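Local coordinates for crystal protein (Bacillus thuringiensis serovar dakota, PDB 2ZTB) that recognises cancer cells and probably kills them by assembling into beta-barrel pores in the cell membrane, in the manner of aerolysin-type toxins, at residues C61-G66 and F120-K125; V71-D76 and S182-A187; T98-T103 and R170-T175; V160-P165 and T240-A245. One frame throughout, in Å; residues are numbered along the deposited sequence.

Overall arrangement
The protein is a long, narrow, strand-rich molecule, and the contacts fall into two groups along it. Contacts 1 and 2 lie nearer its middle, with centres about 23 Å apart; both use strand 61-90, and they touch where Val65 meets Ala187. Contacts 3 and 4, centres about 8 Å apart, lie side by side toward one end; the centre of contact 4 is about 60 Å from that of contact 1. Strand 168-199 spans the gap, serving contacts 2 and 3. Along the chain, contact 1 closes before contact 4 opens, whereas contact 3 falls wholly between the two segments of contact 2. A few very long strands thus tie distant regions together, an economy consistent with the elongated aerolysin-type toxins.

Contact 1. Residues C61-G66 and F120-K125; sequences CYKNVG and FKFTSK
Lys63 and Val65 hold the ring of Phe122 between them. CD of Lys63 lies over one face, 3.7 Å from the Phe122 ring centroid, and CG2 of Val65 over the opposite face, 3.9 Å from that centroid; both sit toward the rim. Because Lys63 and Val65 are two apart on strand 61-65, their side chains fall on one side of it and can sandwich a flat ring. Lys63 reaches the ring with CG between its backbone N and carbonyl carbon (chi1 50°), then runs extended past Phe122 in the opposite sense and bends only at its last torsion. That bend (chi4 -72°) lifts NZ away from the face toward Tyr7 O and into salt bridges with Glu6 and Glu12, so any cation-pi attraction is weak at most. Lysine suits the place, combining a greasy stem with a charge that pairs with two glutamates. Phe120 meets the same stem from another direction, obliquely, with its CD2 4.0 Å from Lys63 CD. Loop 120-125, leading into the hairpin of strands 126-132 and 136-142, is thus pinned to the long sheet, an arrangement that resembles the probable membrane-inserting hairpin of aerolysin-type toxins.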
loop_
_atom_site.group_PDB
_atom_site.type_symbol
_atom_site.label_atom_id
_atom_site.label_comp_id
_atom_site.label_asym_id
_atom_site.label_seq_id
_atom_site.Cartn_x
_atom_site.Cartn_y
_atom_site.Cartn_z
ATOM N N CYS A 61 -17.865 2.343 -18.749
ATOM C CA CYS A 61 -17.973 1.742 -17.425
ATOM C C CYS A 61 -16.634 1.839 -16.692
ATOM O O CYS A 61 -15.587 1.444 -17.220
ATOM C CB CYS A 61 -18.449 0.290 -17.535
ATOM S SG CYS A 61 -18.726 -0.539 -15.983
ATOM N N TYR A 62 -16.696 2.368 -15.474
ATOM C CA TYR A 62 -15.508 2.748 -14.724
ATOM C C TYR A 62 -15.479 2.082 -13.373
ATOM O O TYR A 62 -16.518 1.856 -12.763
ATOM C CB TYR A 62 -15.458 4.264 -14.505
ATOM C CG TYR A 62 -15.600 5.097 -15.755
ATOM C CD1 TYR A 62 -16.855 5.562 -16.170
ATOM C CD2 TYR A 62 -14.487 5.437 -16.522
ATOM C CE1 TYR A 62 -16.999 6.336 -17.320
ATOM C CE2 TYR A 62 -14.622 6.223 -17.676
ATOM C CZ TYR A 62 -15.875 6.662 -18.064
ATOM O OH TYR A 62 -16.005 7.440 -19.203
ATOM N N LYS A 63 -14.270 1.750 -12.934
ATOM C CA LYS A 63 -13.970 1.422 -11.549
ATOM C C LYS A 63 -13.306 2.655 -10.910
ATOM O O LYS A 63 -12.596 3.420 -11.581
ATOM C CB LYS A 63 -13.067 0.185 -11.465
ATOM C CG LYS A 63 -11.817 0.213 -12.350
ATOM C CD LYS A 63 -10.901 -0.956 -11.980
ATOM C CE LYS A 63 -9.549 -0.869 -12.644
ATOM N NZ LYS A 63 -9.505 -1.143 -14.108
ATOM N N ASN A 64 -13.579 2.854 -9.622
ATOM C CA ASN A 64 -13.192 4.054 -8.897
ATOM C C ASN A 64 -12.655 3.659 -7.533
ATOM O O ASN A 64 -13.154 2.723 -6.920
ATOM C CB ASN A 64 -14.396 4.978 -8.655
ATOM C CG ASN A 64 -15.185 5.291 -9.921
ATOM O OD1 ASN A 64 -16.059 4.520 -10.342
ATOM N ND2 ASN A 64 -14.901 6.429 -10.514
ATOM N N VAL A 65 -11.663 4.406 -7.055
ATOM C CA VAL A 65 -11.219 4.325 -5.668
ATOM C C VAL A 65 -11.741 5.583 -4.989
ATOM O O VAL A 65 -11.611 6.685 -5.518
ATOM C CB VAL A 65 -9.665 4.215 -5.558
ATOM C CG1 VAL A 65 -9.216 4.067 -4.104
ATOM C CG2 VAL A 65 -9.139 3.045 -6.399
ATOM N N GLY A 66 -12.379 5.418 -3.838
ATOM C CA GLY A 66 -12.880 6.563 -3.088
ATOM C C GLY A 66 -11.792 7.108 -2.176
ATOM O O GLY A 66 -10.601 6.815 -2.346
ATOM N N PHE A 120 -8.985 -6.378 -8.143
ATOM C CA PHE A 120 -9.018 -5.328 -9.140
ATOM C C PHE A 120 -7.628 -5.062 -9.703
ATOM O O PHE A 120 -6.620 -5.318 -9.037
ATOM C CB PHE A 120 -9.597 -4.047 -8.540
ATOM C CG PHE A 120 -11.078 -4.111 -8.303
ATOM C CD1 PHE A 120 -11.578 -4.490 -7.063
ATOM C CD2 PHE A 120 -11.971 -3.818 -9.333
ATOM C CE1 PHE A 120 -12.966 -4.557 -6.846
ATOM C CE2 PHE A 120 -13.356 -3.886 -9.133
ATOM C CZ PHE A 120 -13.854 -4.247 -7.886
ATOM N N LYS A 121 -7.577 -4.587 -10.943
ATOM C CA LYS A 121 -6.303 -4.313 -11.601
ATOM C C LYS A 121 -6.226 -2.835 -11.962
ATOM O O LYS A 121 -6.420 -2.464 -13.105
ATOM C CB LYS A 121 -6.138 -5.193 -12.853
ATOM C CG LYS A 121 -6.318 -6.688 -12.603
ATOM C CD LYS A 121 -6.088 -7.508 -13.866
ATOM C CE LYS A 121 -6.173 -8.996 -13.580
ATOM N NZ LYS A 121 -7.556 -9.371 -13.139
ATOM N N PHE A 122 -5.974 -1.998 -10.968
ATOM C CA PHE A 122 -5.757 -0.567 -11.185
ATOM C C PHE A 122 -4.374 -0.247 -11.696
ATOM O O PHE A 122 -3.378 -0.799 -11.224
ATOM C CB PHE A 122 -6.012 0.219 -9.913
ATOM C CG PHE A 122 -7.461 0.298 -9.538
ATOM C CD1 PHE A 122 -8.017 -0.627 -8.674
ATOM C CD2 PHE A 122 -8.267 1.316 -10.048
ATOM C CE1 PHE A 122 -9.350 -0.544 -8.312
ATOM C CE2 PHE A 122 -9.607 1.402 -9.696
ATOM C CZ PHE A 122 -10.152 0.463 -8.830
ATOM N N THR A 123 -4.345 0.666 -12.661
ATOM C CA THR A 123 -3.150 1.116 -13.348
ATOM C C THR A 123 -2.625 2.412 -12.722
ATOM O O THR A 123 -1.411 2.618 -12.639
ATOM C CB THR A 123 -3.461 1.301 -14.862
ATOM O OG1 THR A 123 -3.303 0.043 -15.528
ATOM C CG2 THR A 123 -2.560 2.335 -15.533
ATOM N N SER A 124 -3.537 3.269 -12.265
ATOM C CA SER A 124 -3.125 4.555 -11.699
ATOM C C SER A 124 -2.582 4.446 -10.286
ATOM O O SER A 124 -3.114 3.721 -9.452
ATOM C CB SER A 124 -4.224 5.623 -11.794
ATOM O OG SER A 124 -5.519 5.078 -11.905
ATOM N N LYS A 125 -1.503 5.172 -10.034
ATOM C CA LYS A 125 -0.841 5.133 -8.741
ATOM C C LYS A 125 -1.768 5.675 -7.662
ATOM O O LYS A 125 -2.569 6.575 -7.910
ATOM C CB LYS A 125 0.453 5.938 -8.788
ATOM C CG LYS A 125 1.436 5.497 -9.867
ATOM C CD LYS A 125 2.224 4.249 -9.484
ATOM C CE LYS A 125 3.233 3.931 -10.578
ATOM N NZ LYS A 125 4.368 3.102 -10.097
#

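Contact 2. Residues V71-D76 and S182-A187; sequences VNRPTD and SADFSA
Arg73 lays its aliphatic stem against the carboxylate of Asp184, and the two flat groups stand almost perpendicular, with guanidinium and carboxylate planes 78° apart. The pair sits on the antiparallel beta ladder between strands 61-90 and 168-199 of the long sheet. OD2 of Asp184 approaches the guanidinium obliquely; its near neighbour is Arg73 CD at 3.3 Å, whereas NH1 of Arg73 stays 4.2 Å from OD2, too far for a salt bridge. Bends at chi2 and chi3 of Arg73 fold the stem over Asp184 in this way. The attraction is therefore probably diffuse, suited to an exposed surface, and OD1 of Asp184 is engaged by the hydroxyl of Thr229.

In the ladder, Val71 and Asp184 form a hydrogen-bonded pair: Val71 N donates to Asp184 O at 2.7 Å, nearly straight, but the return bond from Asp184 N to Val71 O is weak. Asn72 and Ala183 form the next, non-hydrogen-bonded pair. Their side chains share the face covered by the hairpin strand 126-132, where Lys130 bonds OD1 of Asn72 and also touches Ala183; a small alanine fits beneath it. One residue on, Arg73 N also donates to Ser182 O at 3.0 Å.

Direct pairing is interrupted at Pro74, whose ring nitrogen has no hydrogen to donate, and resumes at Asp76 with Lys180. Here a water links the two segments: it donates to Pro74 O at 2.7 Å and accepts from Ser182 OG at 2.8 Å.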
loop_
_atom_site.group_PDB
_atom_site.type_symbol
_atom_site.label_atom_id
_atom_site.label_comp_id
_atom_site.label_asym_id
_atom_site.label_seq_id
_atom_site.Cartn_x
_atom_site.Cartn_y
_atom_site.Cartn_z
ATOM N N VAL A 71 -6.379 4.408 9.789
ATOM C CA VAL A 71 -6.601 4.043 11.184
ATOM C C VAL A 71 -5.252 3.685 11.775
ATOM O O VAL A 71 -4.586 2.771 11.292
ATOM C CB VAL A 71 -7.580 2.842 11.341
ATOM C CG1 VAL A 71 -7.853 2.556 12.813
ATOM C CG2 VAL A 71 -8.885 3.106 10.614
ATOM N N ASN A 72 -4.853 4.429 12.801
ATOM C CA ASN A 72 -3.630 4.173 13.551
ATOM C C ASN A 72 -3.622 2.810 14.235
ATOM O O ASN A 72 -4.602 2.410 14.866
ATOM C CB ASN A 72 -3.440 5.245 14.629
ATOM C CG ASN A 72 -2.641 6.447 14.146
ATOM O OD1 ASN A 72 -1.803 6.340 13.250
ATOM N ND2 ASN A 72 -2.887 7.602 14.767
ATOM N N ARG A 73 -2.497 2.115 14.116
ATOM C CA ARG A 73 -2.248 0.884 14.858
ATOM C C ARG A 73 -1.371 1.220 16.051
ATOM O O ARG A 73 -0.622 2.192 15.989
ATOM C CB ARG A 73 -1.531 -0.123 13.956
ATOM C CG ARG A 73 -2.353 -0.597 12.783
ATOM C CD ARG A 73 -3.187 -1.822 13.146
ATOM N NE ARG A 73 -3.757 -1.741 14.493
ATOM C CZ ARG A 73 -4.670 -2.576 14.991
ATOM N NH1 ARG A 73 -5.142 -3.574 14.245
ATOM N NH2 ARG A 73 -5.113 -2.409 16.237
ATOM N N PRO A 74 -1.464 0.438 17.153
ATOM C CA PRO A 74 -0.542 0.693 18.273
ATOM C C PRO A 74 0.911 0.647 17.823
ATOM O O PRO A 74 1.275 -0.201 17.007
ATOM C CB PRO A 74 -0.838 -0.449 19.248
ATOM C CG PRO A 74 -2.262 -0.827 18.955
ATOM C CD PRO A 74 -2.393 -0.669 17.453
ATOM N N THR A 75 1.710 1.583 18.339
ATOM C CA THR A 75 3.137 1.695 18.050
ATOM C C THR A 75 3.918 0.661 18.869
ATOM O O THR A 75 3.733 0.560 20.086
ATOM C CB THR A 75 3.642 3.123 18.413
ATOM O OG1 THR A 75 3.118 4.081 17.487
ATOM C CG2 THR A 75 5.184 3.210 18.447
ATOM N N ASP A 76 4.789 -0.102 18.210
ATOM C CA ASP A 76 5.633 -1.058 18.930
ATOM C C ASP A 76 7.034 -0.493 19.147
ATOM O O ASP A 76 7.699 -0.075 18.195
ATOM C CB ASP A 76 5.656 -2.434 18.237
ATOM C CG ASP A 76 4.365 -3.242 18.485
ATOM O OD1 ASP A 76 3.961 -3.385 19.667
ATOM O OD2 ASP A 76 3.751 -3.736 17.510
ATOM N N SER A 182 2.673 2.412 12.540
ATOM C CA SER A 182 1.874 2.058 11.375
ATOM C C SER A 182 0.431 2.518 11.440
ATOM O O SER A 182 -0.105 2.803 12.504
ATOM C CB SER A 182 1.948 0.552 11.084
ATOM O OG SER A 182 1.357 -0.170 12.138
ATOM N N ALA A 183 -0.172 2.588 10.259
ATOM C CA ALA A 183 -1.581 2.851 10.112
ATOM C C ALA A 183 -2.121 1.951 9.020
ATOM O O ALA A 183 -1.521 1.834 7.950
ATOM C CB ALA A 183 -1.813 4.320 9.764
ATOM N N ASP A 184 -3.247 1.309 9.295
ATOM C CA ASP A 184 -4.030 0.662 8.240
ATOM C C ASP A 184 -4.835 1.692 7.475
ATOM O O ASP A 184 -5.231 2.731 8.021
ATOM C CB ASP A 184 -4.984 -0.388 8.816
ATOM C CG ASP A 184 -4.255 -1.590 9.365
ATOM O OD1 ASP A 184 -3.153 -1.896 8.872
ATOM O OD2 ASP A 184 -4.779 -2.224 10.293
ATOM N N PHE A 185 -5.079 1.407 6.205
ATOM C CA PHE A 185 -5.980 2.246 5.426
ATOM C C PHE A 185 -6.926 1.408 4.567
ATOM O O PHE A 185 -6.690 0.228 4.324
ATOM C CB PHE A 185 -5.205 3.295 4.603
ATOM C CG PHE A 185 -4.221 2.713 3.617
ATOM C CD1 PHE A 185 -4.652 2.247 2.360
ATOM C CD2 PHE A 185 -2.862 2.654 3.924
ATOM C CE1 PHE A 185 -3.739 1.715 1.435
ATOM C CE2 PHE A 185 -1.933 2.120 3.007
ATOM C CZ PHE A 185 -2.377 1.643 1.756
ATOM N N SER A 186 -8.033 2.012 4.164
ATOM C CA SER A 186 -8.970 1.366 3.253
ATOM C C SER A 186 -9.648 2.449 2.438
ATOM O O SER A 186 -9.587 3.624 2.791
ATOM C CB SER A 186 -9.994 0.503 4.001
ATOM O OG SER A 186 -10.765 1.273 4.902
ATOM N N ALA A 187 -10.240 2.044 1.322
ATOM C CA ALA A 187 -11.019 2.920 0.462
ATOM C C ALA A 187 -12.065 2.052 -0.237
ATOM O O ALA A 187 -11.774 0.910 -0.607
ATOM C CB ALA A 187 -10.125 3.590 -0.561
HETATM O O HOH W 1 2.616 -0.216 14.682
#

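Contact 3. Residues T98-T103 and R170-T175; sequences TTITIT and RTIQLT. With EDO (1,2-ethanediol), chain G.
Ile100, Ile102, Ile172 and Leu174 form a hydrophobic layer between strand 98-103 and strand 170-175, which face each other in a way consistent with the beta-sandwich body of aerolysin-type toxins. The short strand segments run in broadly the same direction, 42° apart, and their axes come within 7.4 Å, with no hydrogen bond between them.

The apolar contacts carry the interface. Ile100 and Ile172 reach toward each other tip to tip, their CD1 atoms 4.0 Å apart. Ile102 is the more deeply placed: with CG1 anti to its backbone N (chi1 -177°) its chain extends across the gap, bringing CD1 4.0 Å from Ile172 CG2, while CG1 of Ile102 lies 4.3 Å from Leu174 CB. Branched and bulky residues at alternate positions suit this role, since alternate side chains of a strand point inward together.

A closer approach of another sort occurs at the backbone, where the CD1 methyl of Ile102 comes 3.2 Å from the carbonyl oxygen of Ile172, a tight fit rather than a polar bond.

Hydroxyl bonds belong to the outer surface. Thr99 and Thr103, whose side chains turn from the core, are hydrogen-bonded to Thr161 and Ser157 respectively, both of the adjoining strand 147-164, as small hydroxyl residues readily are on a sheet surface.

Separately, a 1,2-ethanediol, probably from the crystallisation liquor and held as well by Asp86, binds the backbone beside Ile102: Thr103 N donates to O1 of the diol at 3.0 Å, the angle at hydrogen being 170°.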
loop_
_atom_site.group_PDB
_atom_site.type_symbol
_atom_site.label_atom_id
_atom_site.label_comp_id
_atom_site.label_asym_id
_atom_site.label_seq_id
_atom_site.Cartn_x
_atom_site.Cartn_y
_atom_site.Cartn_z
ATOM N N THR A 98 39.622 10.794 29.405
ATOM C CA THR A 98 39.698 11.141 27.996
ATOM C C THR A 98 38.310 11.397 27.399
ATOM O O THR A 98 37.317 10.817 27.834
ATOM C CB THR A 98 40.464 10.060 27.191
ATOM O OG1 THR A 98 40.748 10.552 25.880
ATOM C CG2 THR A 98 39.664 8.761 27.089
ATOM N N THR A 99 38.262 12.292 26.420
ATOM C CA THR A 99 37.038 12.584 25.705
ATOM C C THR A 99 37.059 11.860 24.358
ATOM O O THR A 99 37.946 12.075 23.529
ATOM C CB THR A 99 36.816 14.105 25.534
ATOM O OG1 THR A 99 36.918 14.744 26.814
ATOM C CG2 THR A 99 35.439 14.391 24.954
ATOM N N ILE A 100 36.093 10.971 24.170
ATOM C CA ILE A 100 35.971 10.229 22.927
ATOM C C ILE A 100 34.653 10.558 22.235
ATOM O O ILE A 100 33.748 11.127 22.848
ATOM C CB ILE A 100 36.123 8.691 23.131
ATOM C CG1 ILE A 100 34.977 8.128 23.987
ATOM C CG2 ILE A 100 37.528 8.344 23.707
ATOM C CD1 ILE A 100 34.594 6.691 23.652
ATOM N N THR A 101 34.585 10.227 20.950
ATOM C CA THR A 101 33.377 10.313 20.170
ATOM C C THR A 101 32.951 8.901 19.759
ATOM O O THR A 101 33.735 8.147 19.204
ATOM C CB THR A 101 33.571 11.217 18.926
ATOM O OG1 THR A 101 33.888 12.551 19.349
ATOM C CG2 THR A 101 32.305 11.249 18.078
ATOM N N ILE A 102 31.709 8.552 20.073
ATOM C CA ILE A 102 31.122 7.280 19.687
ATOM C C ILE A 102 30.054 7.557 18.596
ATOM O O ILE A 102 29.260 8.484 18.723
ATOM C CB ILE A 102 30.591 6.472 20.947
ATOM C CG1 ILE A 102 30.051 5.096 20.539
ATOM C CG2 ILE A 102 29.469 7.219 21.704
ATOM C CD1 ILE A 102 30.077 4.038 21.676
ATOM N N THR A 103 30.079 6.770 17.520
ATOM C CA THR A 103 29.271 7.006 16.332
ATOM C C THR A 103 28.532 5.744 15.928
ATOM O O THR A 103 29.109 4.661 15.911
ATOM C CB THR A 103 30.130 7.513 15.135
ATOM O OG1 THR A 103 30.922 8.630 15.544
ATOM C CG2 THR A 103 29.247 7.965 13.967
ATOM N N ARG A 170 36.949 -0.131 30.081
ATOM C CA ARG A 170 35.654 0.489 30.311
ATOM C C ARG A 170 34.906 0.617 28.991
ATOM O O ARG A 170 35.408 1.240 28.051
ATOM C CB ARG A 170 35.842 1.859 30.980
ATOM C CG ARG A 170 34.609 2.348 31.697
ATOM C CD ARG A 170 34.910 3.365 32.793
ATOM N NE ARG A 170 33.657 3.716 33.457
ATOM C CZ ARG A 170 33.453 4.794 34.206
ATOM N NH1 ARG A 170 34.422 5.678 34.424
ATOM N NH2 ARG A 170 32.253 4.985 34.737
ATOM N N THR A 171 33.713 0.025 28.937
ATOM C CA THR A 171 32.873 0.017 27.737
ATOM C C THR A 171 31.869 1.186 27.703
ATOM O O THR A 171 31.251 1.529 28.722
ATOM C CB THR A 171 32.117 -1.338 27.588
ATOM O OG1 THR A 171 33.066 -2.404 27.526
ATOM C CG2 THR A 171 31.301 -1.381 26.331
ATOM N N ILE A 172 31.739 1.789 26.524
ATOM C CA ILE A 172 30.785 2.862 26.258
ATOM C C ILE A 172 29.874 2.415 25.115
ATOM O O ILE A 172 30.354 1.921 24.102
ATOM C CB ILE A 172 31.500 4.186 25.867
ATOM C CG1 ILE A 172 32.418 4.669 26.999
ATOM C CG2 ILE A 172 30.498 5.274 25.487
ATOM C CD1 ILE A 172 33.877 4.350 26.779
ATOM N N GLN A 173 28.564 2.570 25.293
ATOM C CA GLN A 173 27.606 2.236 24.248
ATOM C C GLN A 173 26.787 3.434 23.820
ATOM O O GLN A 173 26.511 4.322 24.619
ATOM C CB GLN A 173 26.665 1.102 24.692
ATOM C CG GLN A 173 27.403 -0.129 25.262
ATOM C CD GLN A 173 26.470 -1.107 25.953
ATOM O OE1 GLN A 173 25.564 -0.706 26.683
ATOM N NE2 GLN A 173 26.698 -2.401 25.738
ATOM N N LEU A 174 26.407 3.445 22.541
ATOM C CA LEU A 174 25.365 4.332 22.061
ATOM C C LEU A 174 24.120 3.484 21.875
ATOM O O LEU A 174 24.140 2.488 21.147
ATOM C CB LEU A 174 25.767 5.017 20.749
ATOM C CG LEU A 174 24.749 5.988 20.123
ATOM C CD1 LEU A 174 24.508 7.207 20.992
ATOM C CD2 LEU A 174 25.217 6.411 18.756
ATOM N N THR A 175 23.041 3.860 22.551
ATOM C CA THR A 175 21.821 3.072 22.496
ATOM C C THR A 175 20.646 3.901 22.008
ATOM O O THR A 175 20.666 5.118 22.101
ATOM C CB THR A 175 21.466 2.456 23.858
ATOM O OG1 THR A 175 20.947 3.477 24.726
ATOM C CG2 THR A 175 22.702 1.778 24.507
HETATM C C1 EDO G . 33.113 4.591 16.344
HETATM O O1 EDO G . 32.113 4.568 17.374
HETATM C C2 EDO G . 33.061 3.280 15.566
HETATM O O2 EDO G . 33.737 3.394 14.304
#

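Contact 4. Residues V160-P165 and T240-A245; sequences VTVTVP and TIVQPA
Val160 and Val242 point their methyl tips at each other, CG2 of Val160 lying 3.9 Å from CG2 of Val242. Thr240 meets the same branch of Val160 differently: the two side chains slide past each other in opposite directions, with Thr240 CG2 3.9 Å from Val160 CG2. Val160 holds CG2 anti to its backbone N, which directs that methyl between both partners. Threonine is apt here because it shows its methyl to the valine while its hydroxyl turns to Lys158 NZ. Farther along, Val162 brings CB to 4.3 Å from CG1 of Val242, a looser touch. At the far end of the two segments, CG and CD of Pro165 face the Ala245 methyl; Pro165 CG lies only 3.3 Å from Ala245 CB, shorter than usual for two carbons, so its exact value is doubtful.

The two strand segments run almost parallel, 5° apart, but with their axes 9.5 Å apart at closest approach they are joined by side chains alone. Beside 160-164, strand 96-116 supplies the backbone hydrogen bonds; beside 240-245, strand 168-199 bonds to Ile241 and Gln243, and Val160 also reaches across to its Ile172.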
loop_
_atom_site.group_PDB
_atom_site.type_symbol
_atom_site.label_atom_id
_atom_site.label_comp_id
_atom_site.label_asym_id
_atom_site.label_seq_id
_atom_site.Cartn_x
_atom_site.Cartn_y
_atom_site.Cartn_z
ATOM N N VAL A 160 31.886 11.999 24.762
ATOM C CA VAL A 160 31.731 11.599 26.156
ATOM C C VAL A 160 33.103 11.590 26.850
ATOM O O VAL A 160 34.104 11.168 26.272
ATOM C CB VAL A 160 30.940 10.247 26.296
ATOM C CG1 VAL A 160 31.647 9.100 25.591
ATOM C CG2 VAL A 160 30.653 9.897 27.754
ATOM N N THR A 161 33.137 12.113 28.073
ATOM C CA THR A 161 34.355 12.168 28.866
ATOM C C THR A 161 34.336 11.042 29.893
ATOM O O THR A 161 33.399 10.926 30.684
ATOM C CB THR A 161 34.516 13.557 29.514
ATOM O OG1 THR A 161 34.625 14.537 28.473
ATOM C CG2 THR A 161 35.760 13.632 30.410
ATOM N N VAL A 162 35.363 10.197 29.856
ATOM C CA VAL A 162 35.407 9.022 30.730
ATOM C C VAL A 162 36.758 8.810 31.418
ATOM O O VAL A 162 37.827 9.023 30.826
ATOM C CB VAL A 162 34.791 7.707 30.045
ATOM C CG1 VAL A 162 34.587 7.877 28.544
ATOM C CG2 VAL A 162 35.579 6.435 30.376
ATOM N N THR A 163 36.695 8.436 32.692
ATOM C CA THR A 163 37.883 8.059 33.459
ATOM C C THR A 163 37.958 6.541 33.509
ATOM O O THR A 163 36.985 5.871 33.877
ATOM C CB THR A 163 37.838 8.613 34.901
ATOM O OG1 THR A 163 37.634 10.032 34.867
ATOM C CG2 THR A 163 39.148 8.305 35.657
ATOM N N VAL A 164 39.100 5.995 33.112
ATOM C CA VAL A 164 39.309 4.555 33.239
ATOM C C VAL A 164 40.420 4.296 34.266
ATOM O O VAL A 164 41.556 4.766 34.095
ATOM C CB VAL A 164 39.465 3.805 31.854
ATOM C CG1 VAL A 164 40.491 4.474 30.955
ATOM C CG2 VAL A 164 39.775 2.317 32.053
ATOM N N PRO A 165 40.062 3.615 35.376
ATOM C CA PRO A 165 40.992 3.303 36.464
ATOM C C PRO A 165 42.216 2.497 36.017
ATOM O O PRO A 165 42.266 2.003 34.879
ATOM C CB PRO A 165 40.141 2.501 37.462
ATOM C CG PRO A 165 38.884 2.171 36.773
ATOM C CD PRO A 165 38.693 3.145 35.664
ATOM N N THR A 240 23.869 7.680 25.827
ATOM C CA THR A 240 25.221 7.223 26.072
ATOM C C THR A 240 25.170 6.429 27.366
ATOM O O THR A 240 24.599 6.885 28.367
ATOM C CB THR A 240 26.192 8.418 26.204
ATOM O OG1 THR A 240 26.104 9.202 25.015
ATOM C CG2 THR A 240 27.626 7.960 26.367
ATOM N N ILE A 241 25.726 5.221 27.316
ATOM C CA ILE A 241 25.854 4.367 28.496
ATOM C C ILE A 241 27.327 4.088 28.719
ATOM O O ILE A 241 27.981 3.452 27.891
ATOM C CB ILE A 241 25.096 3.011 28.360
ATOM C CG1 ILE A 241 23.690 3.193 27.766
ATOM C CG2 ILE A 241 25.064 2.270 29.704
ATOM C CD1 ILE A 241 22.676 3.879 28.674
ATOM N N VAL A 242 27.848 4.601 29.832
ATOM C CA VAL A 242 29.188 4.268 30.265
ATOM C C VAL A 242 29.060 3.223 31.374
ATOM O O VAL A 242 28.524 3.511 32.451
ATOM C CB VAL A 242 29.985 5.512 30.775
ATOM C CG1 VAL A 242 31.429 5.136 31.047
ATOM C CG2 VAL A 242 29.899 6.689 29.769
ATOM N N GLN A 243 29.542 2.013 31.098
ATOM C CA GLN A 243 29.474 0.913 32.067
ATOM C C GLN A 243 30.621 0.934 33.088
ATOM O O GLN A 243 31.668 1.534 32.825
ATOM C CB GLN A 243 29.363 -0.432 31.348
ATOM C CG GLN A 243 27.946 -0.728 30.907
ATOM C CD GLN A 243 27.886 -1.641 29.715
ATOM O OE1 GLN A 243 26.832 -1.779 29.074
ATOM N NE2 GLN A 243 29.017 -2.269 29.391
ATOM N N PRO A 244 30.416 0.310 34.268
ATOM C CA PRO A 244 31.473 0.331 35.283
ATOM C C PRO A 244 32.771 -0.262 34.748
ATOM O O PRO A 244 32.737 -1.226 33.980
ATOM C CB PRO A 244 30.912 -0.552 36.406
ATOM C CG PRO A 244 29.448 -0.550 36.211
ATOM C CD PRO A 244 29.226 -0.426 34.732
ATOM N N ALA A 245 33.893 0.338 35.127
ATOM C CA ALA A 245 35.209 -0.210 34.807
ATOM C C ALA A 245 35.334 -1.632 35.335
ATOM O O ALA A 245 34.981 -1.917 36.484
ATOM C CB ALA A 245 36.297 0.652 35.389
#